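Local coordinates for sensor protein kinase WalK (Staphylococcus aureus, PDB 4YWZ) that probably senses an extracellular signal through its Cache-type receptor domain and, as a histidine kinase, passes it on by phosphorylation in the WalKR two-component system, at residues I28-E31 / K32-E36; Q77-R80 / S81-N84; S138-N141 / D142-Q146. The protein carries 1 engineered substitution. All blocks are in the same frame, centred on the assembly; numbering follows the deposited sequence.

Contact 1: residues I28-E31 / K32-E36; sequences ISIE and KVYDE
The carbonyl oxygen of Glu31 receives the backbone N-H of Asp35, with N and O 3.0 Å apart and an N-H...O angle of 161°. This is an i to i+4 bond of alpha helix 7-37, and the same spacing joins Ile28 to Lys32, Ser29 to Val33 and Ile30 to Tyr34. On the solvent side the carboxylate planes of Glu31 and Asp35 are 60° apart, with Glu31 OE2 and Asp35 OD2 4.5 Å from each other. The like charges share a water, 2.8 Å from Glu31 OE2 and 3.1 Å from Asp35 OD1, which has more acceptors nearby than it can serve, so both bonds need not form at once. The extended chain of Lys32 runs alongside Ile28, its CE 3.7 Å from Ile28 CG2. The side facing the domain is mostly apolar: Ile30 packs on Leu49, Val124 and Ile134, Tyr34 on Ile46 and Val126, and Ser29, its OG bonded to Gln25 O, also touches Leu49 of helix 46-54. With Tyr34 CG beside the backbone N (chi1 -84°), the ring lies next to Ile30, CE1 3.9 Å from Ile30 CG2. At the ring edge, Ile30 O lies in plane, 3.2 Å from Tyr34 CD1.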
loop_
_atom_site.group_PDB
_atom_site.type_symbol
_atom_site.label_atom_id
_atom_site.label_comp_id
_atom_site.label_asym_id
_atom_site.label_seq_id
_atom_site.Cartn_x
_atom_site.Cartn_y
_atom_site.Cartn_z
ATOM N N ILE A 28 -4.622 3.795 19.865
ATOM C CA ILE A 28 -4.384 2.932 21.061
ATOM C C ILE A 28 -3.103 3.326 21.747
ATOM O O ILE A 28 -2.993 3.445 23.005
ATOM C CB ILE A 28 -4.367 1.424 20.672
ATOM C CG1 ILE A 28 -5.754 0.941 20.271
ATOM C CG2 ILE A 28 -3.717 0.609 21.824
ATOM C CD1 ILE A 28 -5.751 -0.418 19.588
ATOM N N SER A 29 -2.056 3.618 20.977
ATOM C CA SER A 29 -0.817 4.091 21.524
ATOM C C SER A 29 -0.903 5.387 22.323
ATOM O O SER A 29 -0.296 5.491 23.385
ATOM C CB SER A 29 0.338 4.230 20.419
ATOM O OG SER A 29 0.425 2.956 19.712
ATOM N N ILE A 30 -1.621 6.389 21.803
ATOM C CA ILE A 30 -1.803 7.616 22.425
ATOM C C ILE A 30 -2.635 7.403 23.723
ATOM O O ILE A 30 -2.275 7.962 24.791
ATOM C CB ILE A 30 -2.487 8.667 21.461
ATOM C CG1 ILE A 30 -1.499 9.057 20.362
ATOM C CG2 ILE A 30 -2.898 9.892 22.258
ATOM C CD1 ILE A 30 -2.173 9.955 19.316
ATOM N N GLU A 31 -3.633 6.569 23.611
ATOM C CA GLU A 31 -4.500 6.317 24.783
ATOM C C GLU A 31 -3.647 5.740 25.920
ATOM O O GLU A 31 -3.740 6.178 27.085
ATOM C CB GLU A 31 -5.607 5.382 24.387
ATOM C CG GLU A 31 -6.417 4.793 25.537
ATOM C CD GLU A 31 -7.551 3.924 25.068
ATOM O OE1 GLU A 31 -7.612 3.645 23.850
ATOM O OE2 GLU A 31 -8.471 3.607 25.901
ATOM N N LYS A 32 -2.743 4.845 25.593
ATOM C CA LYS A 32 -1.903 4.153 26.617
ATOM C C LYS A 32 -0.995 5.139 27.293
ATOM O O LYS A 32 -0.795 5.040 28.508
ATOM C CB LYS A 32 -1.126 2.994 25.958
ATOM C CG LYS A 32 -2.104 1.909 25.604
ATOM C CD LYS A 32 -1.508 0.520 25.393
ATOM C CE LYS A 32 -2.649 -0.479 25.188
ATOM N NZ LYS A 32 -2.186 -1.709 24.489
ATOM N N VAL A 33 -0.451 6.108 26.557
ATOM C CA VAL A 33 0.379 7.104 27.165
ATOM C C VAL A 33 -0.379 7.959 28.194
ATOM O O VAL A 33 0.127 8.247 29.290
ATOM C CB VAL A 33 1.074 8.029 26.147
ATOM C CG1 VAL A 33 2.062 8.878 26.873
ATOM C CG2 VAL A 33 1.869 7.188 25.197
ATOM N N TYR A 34 -1.629 8.313 27.870
ATOM C CA TYR A 34 -2.492 8.994 28.875
ATOM C C TYR A 34 -2.777 8.134 30.128
ATOM O O TYR A 34 -2.666 8.637 31.246
ATOM C CB TYR A 34 -3.810 9.365 28.219
ATOM C CG TYR A 34 -3.721 10.680 27.465
ATOM C CD1 TYR A 34 -3.069 10.743 26.254
ATOM C CD2 TYR A 34 -4.258 11.804 27.944
ATOM C CE1 TYR A 34 -2.933 11.959 25.552
ATOM C CE2 TYR A 34 -4.161 13.033 27.263
ATOM C CZ TYR A 34 -3.501 13.096 26.063
ATOM O OH TYR A 34 -3.448 14.332 25.412
ATOM N N ASP A 35 -3.086 6.868 29.918
ATOM C CA ASP A 35 -3.407 5.912 31.023
ATOM C C ASP A 35 -2.169 5.781 31.909
ATOM O O ASP A 35 -2.268 5.655 33.122
ATOM C CB ASP A 35 -3.742 4.560 30.512
ATOM C CG ASP A 35 -5.092 4.469 29.822
ATOM O OD1 ASP A 35 -5.986 5.239 30.161
ATOM O OD2 ASP A 35 -5.221 3.525 29.015
ATOM N N GLU A 36 -0.982 5.908 31.318
ATOM C CA GLU A 36 0.222 5.642 32.094
ATOM C C GLU A 36 0.768 6.857 32.755
ATOM O O GLU A 36 1.236 6.756 33.908
ATOM C CB GLU A 36 1.274 4.977 31.244
ATOM C CG GLU A 36 0.885 3.539 30.888
ATOM C CD GLU A 36 1.913 2.824 30.005
ATOM O OE1 GLU A 36 3.068 3.330 29.881
ATOM O OE2 GLU A 36 1.548 1.761 29.436
HETATM O O HOH W 1 -8.452 4.291 28.600
#

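Contact 2: residues Q77-R80 / S81-N84; sequences QSNR and SLIN
Asn79 and Leu82 run alongside each other in the same direction, one turn apart on a short 3-10 segment. Leu82 CD1 does the touching, resting on Asn79 CB and CG, 4.0 Å from Asn79 CG. The turn that pairs them is closed by Leu82 N, which donates to Asn79 O at 2.9 Å, an i to i+3 bond. Its donor stands 45° out of the carbonyl plane, and Ile83 N repeats the pattern on Arg80 O at 3.2 Å. Ile83 CG1 is turned beside the backbone N (chi1 -63°), close to Arg80 O, and CD1, through chi2, comes to 3.4 Å from that oxygen. The Arg80 chain folds back over its own segment, with a bend at chi3 (63°), and Gln77 O lies 3.0 Å above the guanidinium plane, near its rim. A water joins the turns by donating to Ser78 O at 2.8 Å and accepting from Ser81 N at 3.0 Å. The whole segment belongs to the loop between strand 71-74 and helix 90-98: Asn84 bonds through its backbone to Ile71, Asn79 ND2 binds Glu61 OE2, and Asn79 and Leu82 both rest on Arg63 of strand 59-66.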
loop_
_atom_site.group_PDB
_atom_site.type_symbol
_atom_site.label_atom_id
_atom_site.label_comp_id
_atom_site.label_asym_id
_atom_site.label_seq_id
_atom_site.Cartn_x
_atom_site.Cartn_y
_atom_site.Cartn_z
ATOM N N GLN A 77 6.285 19.778 8.830
ATOM C CA GLN A 77 7.065 20.954 9.305
ATOM C C GLN A 77 6.600 22.271 8.654
ATOM O O GLN A 77 6.493 23.311 9.305
ATOM C CB GLN A 77 8.566 20.650 9.084
ATOM C CG GLN A 77 9.533 21.760 9.452
ATOM C CD GLN A 77 10.511 22.048 8.311
ATOM O OE1 GLN A 77 10.204 22.806 7.374
ATOM N NE2 GLN A 77 11.691 21.430 8.374
ATOM N N SER A 78 6.217 22.238 7.376
ATOM C CA SER A 78 5.721 23.412 6.663
ATOM C C SER A 78 4.374 23.914 7.164
ATOM O O SER A 78 3.991 24.992 6.809
ATOM C CB SER A 78 5.647 23.124 5.135
ATOM O OG SER A 78 4.699 22.077 4.792
ATOM N N ASN A 79 3.684 23.143 8.036
ATOM C CA ASN A 79 2.436 23.526 8.644
ATOM C C ASN A 79 2.566 23.811 10.123
ATOM O O ASN A 79 1.551 23.921 10.843
ATOM C CB ASN A 79 1.450 22.366 8.502
ATOM C CG ASN A 79 0.748 22.381 7.180
ATOM O OD1 ASN A 79 0.796 23.369 6.433
ATOM N ND2 ASN A 79 0.135 21.260 6.850
ATOM N N ARG A 80 3.806 24.030 10.598
ATOM C CA ARG A 80 3.986 24.424 11.989
ATOM C C ARG A 80 3.201 25.703 12.397
ATOM O O ARG A 80 2.831 25.844 13.601
ATOM C CB ARG A 80 5.500 24.450 12.362
ATOM C CG ARG A 80 6.118 25.835 12.576
ATOM C CD ARG A 80 7.655 25.774 12.729
ATOM N NE ARG A 80 8.301 25.270 11.502
ATOM C CZ ARG A 80 8.390 25.938 10.345
ATOM N NH1 ARG A 80 7.901 27.169 10.226
ATOM N NH2 ARG A 80 8.979 25.373 9.292
ATOM N N SER A 81 2.893 26.603 11.461
ATOM C CA SER A 81 2.030 27.732 11.788
ATOM C C SER A 81 0.582 27.370 12.255
ATOM O O SER A 81 -0.067 28.161 12.944
ATOM C CB SER A 81 1.985 28.738 10.669
ATOM O OG SER A 81 1.395 28.234 9.495
ATOM N N LEU A 82 0.076 26.166 11.898
ATOM C CA LEU A 82 -1.238 25.751 12.358
ATOM C C LEU A 82 -1.297 25.464 13.838
ATOM O O LEU A 82 -2.405 25.456 14.397
ATOM C CB LEU A 82 -1.707 24.502 11.615
ATOM C CG LEU A 82 -1.822 24.590 10.081
ATOM C CD1 LEU A 82 -2.297 23.253 9.572
ATOM C CD2 LEU A 82 -2.746 25.746 9.690
ATOM N N ILE A 83 -0.168 25.127 14.475
ATOM C CA ILE A 83 -0.172 24.725 15.895
ATOM C C ILE A 83 -0.813 25.860 16.713
ATOM O O ILE A 83 -0.505 27.058 16.500
ATOM C CB ILE A 83 1.258 24.360 16.381
ATOM C CG1 ILE A 83 1.771 23.141 15.592
ATOM C CG2 ILE A 83 1.299 24.109 17.879
ATOM C CD1 ILE A 83 3.269 23.069 15.573
ATOM N N ASN A 84 -1.684 25.495 17.634
ATOM C CA ASN A 84 -2.466 26.363 18.475
ATOM C C ASN A 84 -3.620 27.147 17.812
ATOM O O ASN A 84 -4.309 27.902 18.489
ATOM C CB ASN A 84 -1.539 27.343 19.213
ATOM C CG ASN A 84 -0.655 26.615 20.189
ATOM O OD1 ASN A 84 -1.093 25.704 20.862
ATOM N ND2 ASN A 84 0.599 26.942 20.195
HETATM O O HOH W 2 3.908 27.004 8.717
#

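Contact 3: residues S138-N141 / D142-Q146; sequences SKIN and DVYNQ
Lys139 and Asp142 meet through the backbone where strand 129-138 gives way to helix 141-149, and the bonds record the change step by step. An inverse gamma turn is centred on Lys139, with Ile140 N making a weak bond to Ser138 O. Asp142 N then reaches Lys139 O at 3.0 Å, and Val143 N reaches Ile140 O at 2.9 Å; both are i to i+3 bonds whose donors stand well above the carbonyl plane, by 45° and 55°. Ile140 O also takes a weak, longer bond from Tyr144 N at 3.5 Å, which already has the i to i+4 spacing. The first sound bond of that kind is Asn145 N to Asn141 O, 2.8 Å apart.

The apolar part lies on the inner side. Ile140 crosses Tyr144 at a slant, its CG2 4.1 Å from Tyr144 CE2, because CG2 occupies the position between the backbone N and the carbonyl carbon. Ile140 also packs on Phe15, Trp118 and Leu105, Val143 on Leu12 and Phe15, and the Tyr144 ring makes a cation-pi contact with Arg116.

Among the polar side chains, Asn141 borders this layer. It runs across the Tyr144 side chain at about a right angle, with Asn141 OD1 3.6 Å from Tyr144 CB, and its amide crosses that of Asn145 with their planes 67° apart. Asn141 ND2 approaches Asn145 OD1 to 3.5 Å. Farther along, Gln146 NE2 binds Glu52 O of the second subunit.

This chemistry implies a junction held mainly, within these segments, by backbone bonds and apolar packing; as for Lys139 and Asp142, their NZ and OD2 remain 6.1 Å apart, too far for a salt bridge.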
loop_
_atom_site.group_PDB
_atom_site.type_symbol
_atom_site.label_atom_id
_atom_site.label_comp_id
_atom_site.label_asym_id
_atom_site.label_seq_id
_atom_site.Cartn_x
_atom_site.Cartn_y
_atom_site.Cartn_z
ATOM N N SER A 138 -4.323 11.201 3.512
ATOM C CA SER A 138 -3.663 10.034 2.914
ATOM C C SER A 138 -3.699 10.146 1.417
ATOM O O SER A 138 -4.643 10.659 0.789
ATOM C CB SER A 138 -4.264 8.771 3.508
ATOM O OG SER A 138 -5.548 8.577 3.074
ATOM N N LYS A 139 -2.633 9.592 0.819
ATOM C CA LYS A 139 -2.360 9.769 -0.624
ATOM C C LYS A 139 -3.084 8.766 -1.488
ATOM O O LYS A 139 -2.496 7.985 -2.302
ATOM C CB LYS A 139 -0.865 9.688 -0.815
ATOM C CG LYS A 139 -0.032 10.739 -0.124
ATOM C CD LYS A 139 1.430 10.528 -0.339
ATOM C CE LYS A 139 2.195 11.571 0.426
ATOM N NZ LYS A 139 3.691 11.546 0.268
ATOM N N ILE A 140 -4.403 8.778 -1.439
ATOM C CA ILE A 140 -5.224 7.865 -2.216
ATOM C C ILE A 140 -5.062 8.056 -3.765
ATOM O O ILE A 140 -5.424 7.130 -4.507
ATOM C CB ILE A 140 -6.702 7.924 -1.808
ATOM C CG1 ILE A 140 -7.420 6.644 -2.116
ATOM C CG2 ILE A 140 -7.403 9.153 -2.362
ATOM C CD1 ILE A 140 -8.685 6.471 -1.348
ATOM N N ASN A 141 -4.539 9.228 -4.160
ATOM C CA ASN A 141 -4.354 9.495 -5.594
ATOM C C ASN A 141 -3.339 8.551 -6.130
ATOM O O ASN A 141 -3.386 8.263 -7.348
ATOM C CB ASN A 141 -3.936 10.901 -5.918
ATOM C CG ASN A 141 -4.489 11.315 -7.241
ATOM O OD1 ASN A 141 -5.567 10.893 -7.591
ATOM N ND2 ASN A 141 -3.657 11.955 -8.031
ATOM N N ASP A 142 -2.488 7.936 -5.293
ATOM C CA ASP A 142 -1.599 6.944 -5.825
ATOM C C ASP A 142 -2.346 5.734 -6.392
ATOM O O ASP A 142 -1.844 5.147 -7.377
ATOM C CB ASP A 142 -0.558 6.512 -4.770
ATOM C CG ASP A 142 0.575 7.588 -4.440
ATOM O OD1 ASP A 142 0.924 8.485 -5.273
ATOM O OD2 ASP A 142 1.193 7.335 -3.361
ATOM N N VAL A 143 -3.521 5.325 -5.824
ATOM C CA VAL A 143 -4.402 4.275 -6.325
ATOM C C VAL A 143 -4.989 4.692 -7.688
ATOM O O VAL A 143 -4.867 3.990 -8.671
ATOM C CB VAL A 143 -5.513 3.888 -5.346
ATOM C CG1 VAL A 143 -6.291 2.801 -5.976
ATOM C CG2 VAL A 143 -4.836 3.504 -3.972
ATOM N N TYR A 144 -5.606 5.879 -7.731
ATOM C CA TYR A 144 -6.165 6.376 -8.991
ATOM C C TYR A 144 -5.153 6.500 -10.079
ATOM O O TYR A 144 -5.421 6.113 -11.242
ATOM C CB TYR A 144 -6.905 7.691 -8.695
ATOM C CG TYR A 144 -8.158 7.573 -7.832
ATOM C CD1 TYR A 144 -9.363 7.028 -8.319
ATOM C CD2 TYR A 144 -8.163 8.040 -6.579
ATOM C CE1 TYR A 144 -10.486 6.997 -7.487
ATOM C CE2 TYR A 144 -9.311 8.006 -5.761
ATOM C CZ TYR A 144 -10.434 7.507 -6.229
ATOM O OH TYR A 144 -11.508 7.472 -5.387
ATOM N N ASN A 145 -3.965 6.959 -9.739
ATOM C CA ASN A 145 -2.862 7.113 -10.709
ATOM C C ASN A 145 -2.457 5.751 -11.277
ATOM O O ASN A 145 -2.259 5.578 -12.462
ATOM C CB ASN A 145 -1.646 7.801 -10.165
ATOM C CG ASN A 145 -1.804 9.337 -9.990
ATOM O OD1 ASN A 145 -2.616 9.961 -10.662
ATOM N ND2 ASN A 145 -1.085 9.870 -9.055
ATOM N N GLN A 146 -2.356 4.767 -10.392
ATOM C CA GLN A 146 -1.956 3.418 -10.875
ATOM C C GLN A 146 -3.063 2.811 -11.738
ATOM O O GLN A 146 -2.756 2.159 -12.731
ATOM C CB GLN A 146 -1.531 2.593 -9.703
ATOM C CG GLN A 146 -1.090 1.201 -10.190
ATOM C CD GLN A 146 0.083 1.137 -11.186
ATOM O OE1 GLN A 146 0.777 2.137 -11.480
ATOM N NE2 GLN A 146 0.301 -0.121 -11.715
#

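Overall arrangement
The three contacts are separate: centres of contacts 1 and 3 are 32 Å apart, on opposite sides of the chain's centre, and the centre of contact 2 lies about 24 and 25 Å from them. Contacts 1 and 2 are surface contacts, whereas contact 3 is partly buried. Helix 7-37 carries contact 1 near its C-terminal end, and residues nearer its start pack on contact 3; both contacts also touch strand 114-126. Contact 2 instead adjoins strand 59-66. Hydrogen bonding follows place: i to i+4 along the helix in contact 1, i to i+3 in the 3-10 turn within the loop of contact 2, and a passage from one to the other in contact 3, which reaches the second subunit through Gln146.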